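Local coordinates for phytanoyl-CoA dioxygenase (Streptomyces malaysiense, PDB 6ZYL), which catalyses the beta-hydroxylation of thioholgamide as a non-heme monooxygenase, probably using iron and 2-oxoglutarate like its relatives, at residues N113-P118 / R145-L150. Residues are numbered along the deposited sequence; the frame is centred on the assembly and turned at random.
Sequences NLFIRP and RVWVAL
The F115 ring receives the guanidinium of R145 at its edge: NH1 lies near the ring plane, 3.7 Å from CZ, and not over a face, so this is not a cation-pi stack; the two planes are turned 38° apart. One face of the same ring carries CB of N113, 3.5 Å above the plane and offset toward the rim. The indole of W147 turns its own edge to the phenylalanine, with NE1 4.0 Å from F115 CD2. These groups bridge next-nearest strands of the large mixed sheet, part of the double-stranded beta-helix fold to which the PhyH family belongs. Strand 229-237 runs between them, which explains a closest axis approach of 9.1 Å and the absence of hydrogen bonds across the contact; the 45° between strand directions is consistent with sheet twist. R145 extends from its backbone with CG anti to N, then bends at chi3 (-72°); its NE makes a salt bridge to D235 on that middle strand, which helps to fix the guanidinium beside the phenylalanine. W147 NE1 donates to a bound tartaric acid, probably from the crystallisation liquor, consistent with this side of the sheet lining a pocket. Toward helix 46-66, where L114 touches C56 and L60, a looser apolar contact joins the segments: L114 CD2 to L150 CD1, 4.5 Å apart.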
loop_
_atom_site.group_PDB
_atom_site.type_symbol
_atom_site.label_atom_id
_atom_site.label_comp_id
_atom_site.label_asym_id
_atom_site.label_seq_id
_atom_site.Cartn_x
_atom_site.Cartn_y
_atom_site.Cartn_z
ATOM N N ASN A 113 -1.072 -2.000 -3.784
ATOM C CA ASN A 113 0.160 -1.982 -4.556
ATOM C C ASN A 113 0.932 -3.266 -4.305
ATOM O O ASN A 113 1.017 -3.732 -3.165
ATOM C CB ASN A 113 1.054 -0.788 -4.180
ATOM C CG ASN A 113 0.668 0.483 -4.898
ATOM O OD1 ASN A 113 1.118 0.742 -6.014
ATOM N ND2 ASN A 113 -0.163 1.293 -4.257
ATOM N N LEU A 114 1.492 -3.832 -5.367
ATOM C CA LEU A 114 2.487 -4.889 -5.259
ATOM C C LEU A 114 3.862 -4.248 -5.404
ATOM O O LEU A 114 4.152 -3.625 -6.430
ATOM C CB LEU A 114 2.276 -5.966 -6.322
ATOM C CG LEU A 114 1.490 -7.200 -5.886
ATOM C CD1 LEU A 114 1.192 -8.078 -7.100
ATOM C CD2 LEU A 114 2.229 -7.990 -4.820
ATOM N N PHE A 115 4.689 -4.374 -4.372
ATOM C CA PHE A 115 6.065 -3.881 -4.383
ATOM C C PHE A 115 6.970 -5.109 -4.367
ATOM O O PHE A 115 7.164 -5.735 -3.322
ATOM C CB PHE A 115 6.333 -2.960 -3.198
ATOM C CG PHE A 115 5.555 -1.674 -3.243
ATOM C CD1 PHE A 115 5.559 -0.883 -4.383
ATOM C CD2 PHE A 115 4.822 -1.255 -2.148
ATOM C CE1 PHE A 115 4.845 0.299 -4.427
ATOM C CE2 PHE A 115 4.108 -0.073 -2.184
ATOM C CZ PHE A 115 4.119 0.705 -3.325
ATOM N N ILE A 116 7.503 -5.461 -5.532
ATOM C CA ILE A 116 8.318 -6.656 -5.703
ATOM C C ILE A 116 9.731 -6.228 -6.063
ATOM O O ILE A 116 9.933 -5.471 -7.019
ATOM C CB ILE A 116 7.737 -7.585 -6.784
ATOM C CG1 ILE A 116 6.314 -8.006 -6.407
ATOM C CG2 ILE A 116 8.622 -8.808 -6.972
ATOM C CD1 ILE A 116 5.492 -8.509 -7.575
ATOM N N ARG A 117 10.703 -6.700 -5.289
ATOM C CA ARG A 117 12.114 -6.475 -5.580
ATOM C C ARG A 117 12.741 -7.816 -5.930
ATOM O O ARG A 117 13.032 -8.620 -5.030
ATOM C CB ARG A 117 12.815 -5.832 -4.383
ATOM C CG ARG A 117 12.223 -4.470 -4.040
ATOM C CD ARG A 117 13.059 -3.711 -3.028
ATOM N NE ARG A 117 14.077 -2.885 -3.671
ATOM C CZ ARG A 117 13.859 -1.668 -4.158
ATOM N NH1 ARG A 117 12.654 -1.121 -4.079
ATOM N NH2 ARG A 117 14.851 -0.995 -4.724
ATOM N N PRO A 118 12.951 -8.117 -7.209
ATOM C CA PRO A 118 13.387 -9.466 -7.587
ATOM C C PRO A 118 14.818 -9.733 -7.148
ATOM O O PRO A 118 15.555 -8.844 -6.716
ATOM C CB PRO A 118 13.256 -9.491 -9.114
ATOM C CG PRO A 118 13.210 -8.062 -9.543
ATOM C CD PRO A 118 12.858 -7.199 -8.361
ATOM N N ARG A 145 -0.923 3.235 5.552
ATOM C CA ARG A 145 -0.589 2.214 4.570
ATOM C C ARG A 145 -0.144 0.955 5.303
ATOM O O ARG A 145 0.784 1.002 6.119
ATOM C CB ARG A 145 0.506 2.695 3.619
ATOM C CG ARG A 145 0.978 1.619 2.653
ATOM C CD ARG A 145 1.811 2.199 1.521
ATOM N NE ARG A 145 0.996 2.957 0.575
ATOM C CZ ARG A 145 1.440 3.425 -0.585
ATOM N NH1 ARG A 145 2.696 3.212 -0.949
ATOM N NH2 ARG A 145 0.628 4.104 -1.384
ATOM N N VAL A 146 -0.807 -0.161 5.016
ATOM C CA VAL A 146 -0.449 -1.462 5.570
ATOM C C VAL A 146 0.438 -2.172 4.556
ATOM O O VAL A 146 0.015 -2.435 3.425
ATOM C CB VAL A 146 -1.696 -2.296 5.902
ATOM C CG1 VAL A 146 -1.291 -3.673 6.410
ATOM C CG2 VAL A 146 -2.556 -1.568 6.927
ATOM N N TRP A 147 1.663 -2.483 4.965
ATOM C CA TRP A 147 2.704 -3.057 4.115
ATOM C C TRP A 147 2.857 -4.518 4.524
ATOM O O TRP A 147 3.549 -4.828 5.499
ATOM C CB TRP A 147 3.992 -2.265 4.299
ATOM C CG TRP A 147 5.080 -2.475 3.301
ATOM C CD1 TRP A 147 5.096 -2.067 2.001
ATOM C CD2 TRP A 147 6.344 -3.097 3.545
ATOM N NE1 TRP A 147 6.290 -2.411 1.413
ATOM C CE2 TRP A 147 7.073 -3.047 2.340
ATOM C CE3 TRP A 147 6.929 -3.700 4.663
ATOM C CZ2 TRP A 147 8.357 -3.577 2.223
ATOM C CZ3 TRP A 147 8.205 -4.226 4.544
ATOM C CH2 TRP A 147 8.904 -4.161 3.334
ATOM N N VAL A 148 2.203 -5.406 3.783
ATOM C CA VAL A 148 2.132 -6.819 4.140
ATOM C C VAL A 148 3.296 -7.559 3.498
ATOM O O VAL A 148 3.519 -7.458 2.285
ATOM C CB VAL A 148 0.790 -7.431 3.707
ATOM C CG1 VAL A 148 0.731 -8.903 4.102
ATOM C CG2 VAL A 148 -0.373 -6.662 4.306
ATOM N N ALA A 149 4.024 -8.324 4.308
ATOM C CA ALA A 149 5.151 -9.118 3.832
ATOM C C ALA A 149 4.634 -10.463 3.332
ATOM O O ALA A 149 4.177 -11.295 4.124
ATOM C CB ALA A 149 6.182 -9.313 4.941
ATOM N N LEU A 150 4.699 -10.677 2.016
ATOM C CA LEU A 150 4.367 -11.983 1.461
ATOM C C LEU A 150 5.562 -12.924 1.513
ATOM O O LEU A 150 5.383 -14.140 1.634
ATOM C CB LEU A 150 3.867 -11.834 0.025
ATOM C CG LEU A 150 2.568 -11.044 -0.147
ATOM C CD1 LEU A 150 2.108 -11.081 -1.602
ATOM C CD2 LEU A 150 1.472 -11.565 0.770
#